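Local coordinates for protein pectate lyase 47 (Bacillus sp. TS-47, PDB 1VBL) that cleaves pectate by eliminative depolymerisation, probably with the help of its bound calcium ion, as a thermostable secreted member of polysaccharide lyase family 1, at residues V7-P10 against Y11-W14; D89-A92 against Y93-Y97; A372-N375 against E376-L380. All blocks are in the same frame, centred on the assembly; numbering follows the deposited sequence.

Interaction 1: V7-P10 against Y11-W14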
ATOM      1  N   VAL A   7     -18.742  11.195   2.448  1.00 19.37           N
ATOM      2  CA  VAL A   7     -18.599  10.093   1.510  1.00 18.17           C
ATOM      3  C   VAL A   7     -17.859  10.532   0.255  1.00 16.42           C
ATOM      4  O   VAL A   7     -17.586  11.717   0.060  1.00 15.06           O
ATOM      5  CB  VAL A   7     -19.974   9.510   1.111  1.00 18.72           C
ATOM      6  CG1 VAL A   7     -20.727   9.065   2.363  1.00 20.28           C
ATOM      7  CG2 VAL A   7     -20.785  10.548   0.339  1.00 19.57           C
ATOM      8  N   LEU A   8     -17.528   9.557  -0.583  1.00 16.23           N
ATOM      9  CA  LEU A   8     -16.813   9.798  -1.830  1.00 14.53           C
ATOM     10  C   LEU A   8     -17.663  10.610  -2.810  1.00 15.95           C
ATOM     11  O   LEU A   8     -18.845  10.320  -3.006  1.00 14.18           O
ATOM     12  CB  LEU A   8     -16.448   8.459  -2.472  1.00 14.30           C
ATOM     13  CG  LEU A   8     -15.604   8.528  -3.745  1.00 14.71           C
ATOM     14  CD1 LEU A   8     -14.167   8.851  -3.373  1.00 13.02           C
ATOM     15  CD2 LEU A   8     -15.681   7.197  -4.487  1.00 14.11           C
ATOM     16  N   LYS A   9     -17.060  11.619  -3.430  1.00 14.21           N
ATOM     17  CA  LYS A   9     -17.768  12.449  -4.399  1.00 15.75           C
ATOM     18  C   LYS A   9     -18.296  11.555  -5.516  1.00 14.98           C
ATOM     19  O   LYS A   9     -17.709  10.514  -5.827  1.00 14.52           O
ATOM     20  CB  LYS A   9     -16.849  13.529  -4.978  1.00 17.96           C
ATOM     21  CG  LYS A   9     -16.324  14.525  -3.954  1.00 21.63           C
ATOM     22  CD  LYS A   9     -14.894  14.179  -3.525  1.00 28.54           C
ATOM     23  CE  LYS A   9     -14.807  12.785  -2.909  1.00 22.43           C
ATOM     24  NZ  LYS A   9     -13.449  12.379  -2.539  1.00 28.59           N
ATOM     25  N   PRO A  10     -19.404  11.961  -6.149  1.00 14.74           N
ATOM     26  CA  PRO A  10     -20.036  11.203  -7.232  1.00 15.41           C
ATOM     27  C   PRO A  10     -19.165  10.713  -8.388  1.00 14.74           C
ATOM     28  O   PRO A  10     -19.463   9.676  -8.979  1.00 15.29           O
ATOM     29  CB  PRO A  10     -21.165  12.127  -7.688  1.00 16.18           C
ATOM     30  CG  PRO A  10     -20.660  13.490  -7.349  1.00 18.64           C
ATOM     31  CD  PRO A  10     -20.058  13.270  -5.982  1.00 14.42           C
ATOM     32  N   TYR A  11     -18.103  11.441  -8.716  1.00 14.42           N
ATOM     33  CA  TYR A  11     -17.226  11.035  -9.814  1.00 15.08           C
ATOM     34  C   TYR A  11     -15.769  10.900  -9.390  1.00 14.81           C
ATOM     35  O   TYR A  11     -14.874  10.882 -10.238  1.00 14.29           O
ATOM     36  CB  TYR A  11     -17.294  12.043 -10.972  1.00 16.39           C
ATOM     37  CG  TYR A  11     -18.659  12.178 -11.609  1.00 20.18           C
ATOM     38  CD1 TYR A  11     -19.641  12.988 -11.038  1.00 22.20           C
ATOM     39  CD2 TYR A  11     -18.976  11.477 -12.772  1.00 23.55           C
ATOM     40  CE1 TYR A  11     -20.908  13.096 -11.608  1.00 24.02           C
ATOM     41  CE2 TYR A  11     -20.242  11.576 -13.352  1.00 24.98           C
ATOM     42  CZ  TYR A  11     -21.201  12.386 -12.764  1.00 27.26           C
ATOM     43  OH  TYR A  11     -22.456  12.475 -13.323  1.00 28.13           O
ATOM     44  N   ASP A  12     -15.521  10.790  -8.091  1.00 13.30           N
ATOM     45  CA  ASP A  12     -14.142  10.702  -7.630  1.00 14.24           C
ATOM     46  C   ASP A  12     -13.501   9.321  -7.749  1.00 13.18           C
ATOM     47  O   ASP A  12     -13.482   8.540  -6.792  1.00 12.14           O
ATOM     48  CB  ASP A  12     -14.022  11.202  -6.187  1.00 12.53           C
ATOM     49  CG  ASP A  12     -12.573  11.408  -5.768  1.00 13.31           C
ATOM     50  OD1 ASP A  12     -11.681  11.215  -6.618  1.00 15.57           O
ATOM     51  OD2 ASP A  12     -12.323  11.756  -4.598  1.00 13.04           O
ATOM     52  N   GLY A  13     -12.976   9.033  -8.935  1.00 12.28           N
ATOM     53  CA  GLY A  13     -12.302   7.768  -9.169  1.00 10.85           C
ATOM     54  C   GLY A  13     -13.174   6.539  -9.342  1.00 11.51           C
ATOM     55  O   GLY A  13     -14.397   6.590  -9.214  1.00 12.24           O
ATOM     56  N   TRP A  14     -12.523   5.417  -9.627  1.00 11.62           N
ATOM     57  CA  TRP A  14     -13.222   4.157  -9.834  1.00 11.79           C
ATOM     58  C   TRP A  14     -14.144   3.732  -8.690  1.00 12.81           C
ATOM     59  O   TRP A  14     -15.126   3.026  -8.920  1.00 13.71           O
ATOM     60  CB  TRP A  14     -12.213   3.045 -10.128  1.00 10.99           C
ATOM     61  CG  TRP A  14     -11.783   2.971 -11.571  1.00 12.62           C
ATOM     62  CD1 TRP A  14     -10.512   3.115 -12.063  1.00 10.87           C
ATOM     63  CD2 TRP A  14     -12.613   2.645 -12.696  1.00 12.27           C
ATOM     64  NE1 TRP A  14     -10.503   2.890 -13.423  1.00 14.01           N
ATOM     65  CE2 TRP A  14     -11.779   2.600 -13.834  1.00 13.12           C
ATOM     66  CE3 TRP A  14     -13.983   2.383 -12.848  1.00 12.74           C
ATOM     67  CZ2 TRP A  14     -12.268   2.301 -15.110  1.00 13.60           C
ATOM     68  CZ3 TRP A  14     -14.471   2.085 -14.120  1.00 15.34           C
ATOM     69  CH2 TRP A  14     -13.613   2.048 -15.234  1.00 14.86           C
TER
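Lys9 and Asp12 lie side by side and point the same way, which brings the ammonium to the carboxylate as a salt bridge. The modelled separation of Lys9 NZ and Asp12 OD2, 2.4 Å, is too short to be taken literally, and the placing of NZ is doubtful. The aliphatic part of the lysine, bent at chi2 and chi3, follows the aspartate, with Lys9 CE 3.7 Å from Asp12 CB. Leu8 approaches at about a right angle; its methyl Leu8 CD1 lies 3.7 Å from Asp12 CB, and Leu8 CD2 is 3.5 Å from the backbone Asp12 O. Swinging CG of Leu8 anti to the backbone N (chi1 -176°) brings both methyls to the aspartate.

A type I beta turn from Lys9 to Asp12 sets these positions. Its closing bond, Asp12 N to Lys9 O, measures 3.2 Å and is nearly straight at the hydrogen (171°), though the donor stands well above the carbonyl plane. Farther out, His275 NE2 hydrogen-bonds Asp12 OD1, and Thr242 OG1 bonds Asp12 O, tying the turn to two long strands of the beta-helix. The His275 bond probably helps stabilise buried Asp12 as the anion, and Lys9 would add to this if its ammonium is placed about right.

Interaction 2: D89-A92 against Y93-Y97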
ATOM      1  N   ASP A  89      13.689 -20.808  16.828  1.00 22.23           N
ATOM      2  CA  ASP A  89      14.806 -20.057  17.387  1.00 24.20           C
ATOM      3  C   ASP A  89      15.473 -19.353  16.213  1.00 24.14           C
ATOM      4  O   ASP A  89      15.918 -20.002  15.266  1.00 22.62           O
ATOM      5  CB  ASP A  89      15.801 -20.986  18.081  1.00 26.94           C
ATOM      6  CG  ASP A  89      17.016 -20.241  18.609  1.00 31.21           C
ATOM      7  OD1 ASP A  89      17.981 -20.041  17.839  1.00 30.15           O
ATOM      8  OD2 ASP A  89      16.998 -19.839  19.792  1.00 35.25           O
ATOM      9  N   PHE A  90      15.527 -18.027  16.276  1.00 23.69           N
ATOM     10  CA  PHE A  90      16.109 -17.229  15.202  1.00 24.03           C
ATOM     11  C   PHE A  90      17.516 -17.671  14.816  1.00 23.86           C
ATOM     12  O   PHE A  90      17.794 -17.912  13.641  1.00 23.13           O
ATOM     13  CB  PHE A  90      16.133 -15.747  15.593  1.00 24.52           C
ATOM     14  CG  PHE A  90      16.471 -14.829  14.451  1.00 26.10           C
ATOM     15  CD1 PHE A  90      17.402 -13.808  14.614  1.00 26.50           C
ATOM     16  CD2 PHE A  90      15.855 -14.981  13.214  1.00 26.24           C
ATOM     17  CE1 PHE A  90      17.714 -12.956  13.559  1.00 25.29           C
ATOM     18  CE2 PHE A  90      16.160 -14.132  12.154  1.00 26.55           C
ATOM     19  CZ  PHE A  90      17.092 -13.117  12.327  1.00 25.25           C
ATOM     20  N   GLU A  91      18.406 -17.766  15.798  1.00 24.19           N
ATOM     21  CA  GLU A  91      19.778 -18.178  15.527  1.00 26.03           C
ATOM     22  C   GLU A  91      19.825 -19.532  14.833  1.00 24.89           C
ATOM     23  O   GLU A  91      20.582 -19.724  13.880  1.00 23.51           O
ATOM     24  CB  GLU A  91      20.583 -18.243  16.826  1.00 29.46           C
ATOM     25  CG  GLU A  91      21.002 -16.889  17.362  1.00 36.05           C
ATOM     26  CD  GLU A  91      21.701 -16.994  18.703  1.00 40.11           C
ATOM     27  OE1 GLU A  91      22.657 -17.793  18.816  1.00 41.73           O
ATOM     28  OE2 GLU A  91      21.296 -16.275  19.643  1.00 43.29           O
ATOM     29  N   ALA A  92      19.014 -20.467  15.315  1.00 22.82           N
ATOM     30  CA  ALA A  92      18.968 -21.803  14.731  1.00 21.89           C
ATOM     31  C   ALA A  92      18.453 -21.724  13.299  1.00 21.28           C
ATOM     32  O   ALA A  92      18.895 -22.472  12.427  1.00 21.29           O
ATOM     33  CB  ALA A  92      18.069 -22.709  15.566  1.00 21.02           C
ATOM     34  N   TYR A  93      17.516 -20.813  13.058  1.00 19.70           N
ATOM     35  CA  TYR A  93      16.956 -20.646  11.726  1.00 19.86           C
ATOM     36  C   TYR A  93      18.037 -20.098  10.803  1.00 19.22           C
ATOM     37  O   TYR A  93      18.159 -20.519   9.653  1.00 17.69           O
ATOM     38  CB  TYR A  93      15.756 -19.693  11.775  1.00 18.21           C
ATOM     39  CG  TYR A  93      15.016 -19.563  10.462  1.00 18.38           C
ATOM     40  CD1 TYR A  93      15.444 -18.667   9.482  1.00 17.51           C
ATOM     41  CD2 TYR A  93      13.888 -20.342  10.197  1.00 17.95           C
ATOM     42  CE1 TYR A  93      14.767 -18.546   8.272  1.00 17.68           C
ATOM     43  CE2 TYR A  93      13.205 -20.230   8.990  1.00 18.37           C
ATOM     44  CZ  TYR A  93      13.651 -19.331   8.032  1.00 19.44           C
ATOM     45  OH  TYR A  93      12.986 -19.223   6.832  1.00 19.83           O
ATOM     46  N   LEU A  94      18.821 -19.157  11.316  1.00 19.27           N
ATOM     47  CA  LEU A  94      19.906 -18.562  10.545  1.00 21.12           C
ATOM     48  C   LEU A  94      20.954 -19.611  10.184  1.00 21.38           C
ATOM     49  O   LEU A  94      21.417 -19.671   9.043  1.00 20.97           O
ATOM     50  CB  LEU A  94      20.561 -17.434  11.342  1.00 22.39           C
ATOM     51  CG  LEU A  94      20.139 -15.998  11.014  1.00 25.74           C
ATOM     52  CD1 LEU A  94      18.644 -15.910  10.811  1.00 25.93           C
ATOM     53  CD2 LEU A  94      20.600 -15.079  12.139  1.00 24.33           C
ATOM     54  N   ARG A  95      21.323 -20.438  11.158  1.00 20.63           N
ATOM     55  CA  ARG A  95      22.322 -21.478  10.931  1.00 22.07           C
ATOM     56  C   ARG A  95      21.830 -22.545   9.961  1.00 21.22           C
ATOM     57  O   ARG A  95      22.587 -23.049   9.132  1.00 22.50           O
ATOM     58  CB  ARG A  95      22.710 -22.152  12.255  1.00 23.27           C
ATOM     59  CG  ARG A  95      23.522 -21.281  13.201  1.00 26.92           C
ATOM     60  CD  ARG A  95      24.186 -22.129  14.285  1.00 30.27           C
ATOM     61  NE  ARG A  95      23.220 -22.743  15.192  1.00 31.39           N
ATOM     62  CZ  ARG A  95      22.607 -22.099  16.180  1.00 34.26           C
ATOM     63  NH1 ARG A  95      22.859 -20.815  16.398  1.00 34.32           N
ATOM     64  NH2 ARG A  95      21.734 -22.739  16.946  1.00 33.25           N
ATOM     65  N   GLU A  96      20.554 -22.884  10.066  1.00 19.98           N
ATOM     66  CA  GLU A  96      19.959 -23.913   9.224  1.00 20.50           C
ATOM     67  C   GLU A  96      19.753 -23.536   7.758  1.00 20.60           C
ATOM     68  O   GLU A  96      20.041 -24.334   6.864  1.00 18.69           O
ATOM     69  CB  GLU A  96      18.611 -24.340   9.814  1.00 22.30           C
ATOM     70  CG  GLU A  96      17.903 -25.461   9.056  1.00 24.28           C
ATOM     71  CD  GLU A  96      18.526 -26.825   9.300  1.00 26.61           C
ATOM     72  OE1 GLU A  96      18.050 -27.821   8.708  1.00 27.48           O
ATOM     73  OE2 GLU A  96      19.488 -26.907  10.090  1.00 28.45           O
ATOM     74  N   TYR A  97      19.277 -22.320   7.510  1.00 18.74           N
ATOM     75  CA  TYR A  97      18.969 -21.909   6.147  1.00 18.70           C
ATOM     76  C   TYR A  97      19.884 -20.922   5.429  1.00 17.83           C
ATOM     77  O   TYR A  97      19.562 -20.478   4.326  1.00 17.92           O
ATOM     78  CB  TYR A  97      17.527 -21.398   6.113  1.00 16.57           C
ATOM     79  CG  TYR A  97      16.545 -22.428   6.625  1.00 17.60           C
ATOM     80  CD1 TYR A  97      16.329 -23.618   5.927  1.00 16.63           C
ATOM     81  CD2 TYR A  97      15.859 -22.234   7.826  1.00 16.43           C
ATOM     82  CE1 TYR A  97      15.457 -24.591   6.411  1.00 16.68           C
ATOM     83  CE2 TYR A  97      14.981 -23.201   8.320  1.00 15.83           C
ATOM     84  CZ  TYR A  97      14.785 -24.376   7.608  1.00 15.93           C
ATOM     85  OH  TYR A  97      13.912 -25.334   8.077  1.00 15.54           O
TER
HETATM   86  O   HOH W   1      20.246 -21.163  18.883  1.00 54.21           O
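Phe90 presents one ring face to Leu94, whose methyl CD1 sits 3.7 Å from the ring centroid and 28° off the normal, a CH-pi contact displaced toward the rim. The closest side-chain atoms of the two are Phe90 CE2 and Leu94 CD1, 3.3 Å apart. A chi1 of -169° places the Phe90 ring opposite the backbone N, alongside the helix where Leu94 comes round. The backbone is that of an alpha helix: Leu94 N donates to Phe90 O at 2.8 Å, and Tyr93, Arg95 and Glu96 repeat the i to i+4 pattern.

Asp89 is the N-cap. Its OD1 takes the Ala92 N-H at 2.8 Å through the anti lone pair. Water 1 donates to the same Asp89 OD1 and accepts from Arg95 NH2, which it meets at 2.9 Å in the guanidinium plane. That plane lies over Glu91 O and Ala92 CA, while Glu91 OE1 reaches its edge in a long salt bridge, 3.9 Å to Arg95 NH1, with carboxylate and guanidinium planes 83° apart.

On the inward side, Tyr93 OH bonds Glu112 of helix 110-126, and Ala92 packs on Leu111. The Asp89 and Glu91 carboxylates, at the helix start, are likely to suit the helix dipole; Arg95, folded back toward them, would probably offset their negative charge through the long bridge and water 1.

Interaction 3: A372-N375 against E376-L380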
ATOM      1  N   ALA A 372       8.394   7.546 -23.898  1.00 17.76           N
ATOM      2  CA  ALA A 372       9.428   7.676 -24.920  1.00 17.56           C
ATOM      3  C   ALA A 372      10.797   7.547 -24.260  1.00 17.29           C
ATOM      4  O   ALA A 372      11.697   6.891 -24.786  1.00 17.21           O
ATOM      5  CB  ALA A 372       9.311   9.029 -25.622  1.00 18.79           C
ATOM      6  N   SER A 373      10.946   8.175 -23.098  1.00 16.85           N
ATOM      7  CA  SER A 373      12.205   8.119 -22.370  1.00 18.00           C
ATOM      8  C   SER A 373      12.552   6.667 -22.046  1.00 17.73           C
ATOM      9  O   SER A 373      13.692   6.234 -22.213  1.00 17.20           O
ATOM     10  CB  SER A 373      12.104   8.937 -21.082  1.00 19.48           C
ATOM     11  OG  SER A 373      13.298   8.841 -20.333  1.00 24.64           O
ATOM     12  N   TYR A 374      11.558   5.918 -21.583  1.00 16.77           N
ATOM     13  CA  TYR A 374      11.760   4.515 -21.252  1.00 16.98           C
ATOM     14  C   TYR A 374      12.169   3.720 -22.496  1.00 16.58           C
ATOM     15  O   TYR A 374      13.152   2.984 -22.474  1.00 16.45           O
ATOM     16  CB  TYR A 374      10.473   3.914 -20.671  1.00 16.78           C
ATOM     17  CG  TYR A 374      10.491   2.405 -20.637  1.00 17.44           C
ATOM     18  CD1 TYR A 374      11.097   1.714 -19.590  1.00 19.40           C
ATOM     19  CD2 TYR A 374       9.967   1.666 -21.697  1.00 16.95           C
ATOM     20  CE1 TYR A 374      11.187   0.323 -19.604  1.00 19.85           C
ATOM     21  CE2 TYR A 374      10.055   0.281 -21.721  1.00 19.61           C
ATOM     22  CZ  TYR A 374      10.666  -0.382 -20.673  1.00 20.49           C
ATOM     23  OH  TYR A 374      10.769  -1.753 -20.709  1.00 24.08           O
ATOM     24  N   ASN A 375      11.406   3.878 -23.573  1.00 17.96           N
ATOM     25  CA  ASN A 375      11.671   3.158 -24.818  1.00 19.70           C
ATOM     26  C   ASN A 375      13.061   3.364 -25.412  1.00 20.94           C
ATOM     27  O   ASN A 375      13.666   2.421 -25.920  1.00 20.81           O
ATOM     28  CB  ASN A 375      10.628   3.519 -25.881  1.00 17.94           C
ATOM     29  CG  ASN A 375       9.263   2.933 -25.584  1.00 18.77           C
ATOM     30  OD1 ASN A 375       9.148   1.901 -24.920  1.00 18.04           O
ATOM     31  ND2 ASN A 375       8.219   3.575 -26.097  1.00 18.52           N
ATOM     32  N   GLU A 376      13.557   4.594 -25.356  1.00 22.88           N
ATOM     33  CA  GLU A 376      14.868   4.920 -25.914  1.00 24.23           C
ATOM     34  C   GLU A 376      16.026   4.181 -25.263  1.00 23.46           C
ATOM     35  O   GLU A 376      17.042   3.922 -25.911  1.00 23.97           O
ATOM     36  CB  GLU A 376      15.136   6.421 -25.804  1.00 28.41           C
ATOM     37  CG  GLU A 376      14.261   7.295 -26.676  1.00 33.57           C
ATOM     38  CD  GLU A 376      14.621   8.762 -26.544  1.00 37.59           C
ATOM     39  OE1 GLU A 376      15.806   9.100 -26.750  1.00 39.81           O
ATOM     40  OE2 GLU A 376      13.725   9.575 -26.232  1.00 40.23           O
ATOM     41  N   SER A 377      15.880   3.842 -23.988  1.00 21.54           N
ATOM     42  CA  SER A 377      16.950   3.165 -23.264  1.00 21.06           C
ATOM     43  C   SER A 377      16.677   1.715 -22.884  1.00 19.41           C
ATOM     44  O   SER A 377      17.503   1.083 -22.225  1.00 20.19           O
ATOM     45  CB  SER A 377      17.287   3.957 -21.995  1.00 22.99           C
ATOM     46  OG  SER A 377      17.586   5.310 -22.301  1.00 25.22           O
ATOM     47  N   ASN A 378      15.535   1.178 -23.296  1.00 16.81           N
ATOM     48  CA  ASN A 378      15.206  -0.197 -22.945  1.00 17.08           C
ATOM     49  C   ASN A 378      14.918  -1.099 -24.138  1.00 17.36           C
ATOM     50  O   ASN A 378      14.773  -0.632 -25.266  1.00 17.16           O
ATOM     51  CB  ASN A 378      14.025  -0.202 -21.972  1.00 17.27           C
ATOM     52  CG  ASN A 378      14.427   0.233 -20.576  1.00 17.34           C
ATOM     53  OD1 ASN A 378      14.925  -0.569 -19.785  1.00 15.21           O
ATOM     54  ND2 ASN A 378      14.241   1.515 -20.277  1.00 18.61           N
ATOM     55  N   THR A 379      14.843  -2.400 -23.874  1.00 18.87           N
ATOM     56  CA  THR A 379      14.586  -3.382 -24.919  1.00 19.19           C
ATOM     57  C   THR A 379      13.099  -3.504 -25.232  1.00 18.92           C
ATOM     58  O   THR A 379      12.628  -2.938 -26.215  1.00 19.06           O
ATOM     59  CB  THR A 379      15.134  -4.765 -24.521  1.00 19.84           C
ATOM     60  OG1 THR A 379      14.606  -5.140 -23.243  1.00 20.48           O
ATOM     61  CG2 THR A 379      16.659  -4.730 -24.450  1.00 22.43           C
ATOM     62  N   LEU A 380      12.368  -4.246 -24.403  1.00 18.62           N
ATOM     63  CA  LEU A 380      10.934  -4.420 -24.612  1.00 18.24           C
ATOM     64  C   LEU A 380      10.281  -3.047 -24.645  1.00 17.22           C
ATOM     65  O   LEU A 380      10.358  -2.294 -23.675  1.00 16.11           O
ATOM     66  CB  LEU A 380      10.317  -5.261 -23.490  1.00 18.77           C
ATOM     67  CG  LEU A 380       8.798  -5.451 -23.598  1.00 18.97           C
ATOM     68  CD1 LEU A 380       8.455  -6.083 -24.943  1.00 19.74           C
ATOM     69  CD2 LEU A 380       8.300  -6.318 -22.458  1.00 19.88           C
TER
HETATM   70  O   HOH W   2      16.051   7.328 -22.630  1.00 19.03           O
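The Tyr374 ring has the side chain of Asn378 stacked on one face and Leu380 O at its edge, near the ring plane. The amide lies almost flat on the ring, its plane turned only 12° from it, and Asn378 CB stands 3.9 Å from the ring centroid, close enough to the normal for a CH-pi contact. Asn378 ND2 passes 3.2 Å from Tyr374 CD1 on its way to Tyr374 O. There it donates at 2.9 Å, with the acceptor in the amide plane and an angle of 167° at the hydrogen. Tyr374 O also accepts Ser377 N at 3.2 Å, from the opposite face of the carbonyl plane.

These bonds lie where helix 370-377 gives way to loop: Glu376 N still reaches Ala372 O, whereas Ser377 N turns to the carbonyl three residues back. Water 2 joins Ser373 O to Ser377 OG.

The ring extends beyond the last turn because CG of Tyr374 is anti to the backbone N (chi1 165°), and Tyr374 OH donates to Leu380 O at 3.0 Å, in the carbonyl plane. A leucine in place of Tyr374 would probably leave Leu380 O without this donor and the Asn378 amide without its flat support. Val344 of strand 342-345 touches both Tyr374 and Leu380.

In the fold
The three contacts follow in series along the chain, none touching another. Interaction 1 is an N-terminal turn before the first strand, 32-35; interaction 2 is helix 90-97 with its N-cap, between strands 66-68 and 127-129; interaction 3 lies in the last part of helix 370-377 and the loop after it. Centres of interactions 1 and 2 are about 50 Å apart, on opposite sides of the chain's centre; that of interaction 3 lies about 35 Å from the first and about 43 Å from the second. Each meets a different part of the parallel beta-helix fold of this family: strands 200-208, 239-251 and 272-280, then helix 110-126, then strand 342-345. All lie away from the calcium site of Asp190, Asp229 and Asp233; interactions 2 and 3 are surface contacts, interaction 1 is partly buried.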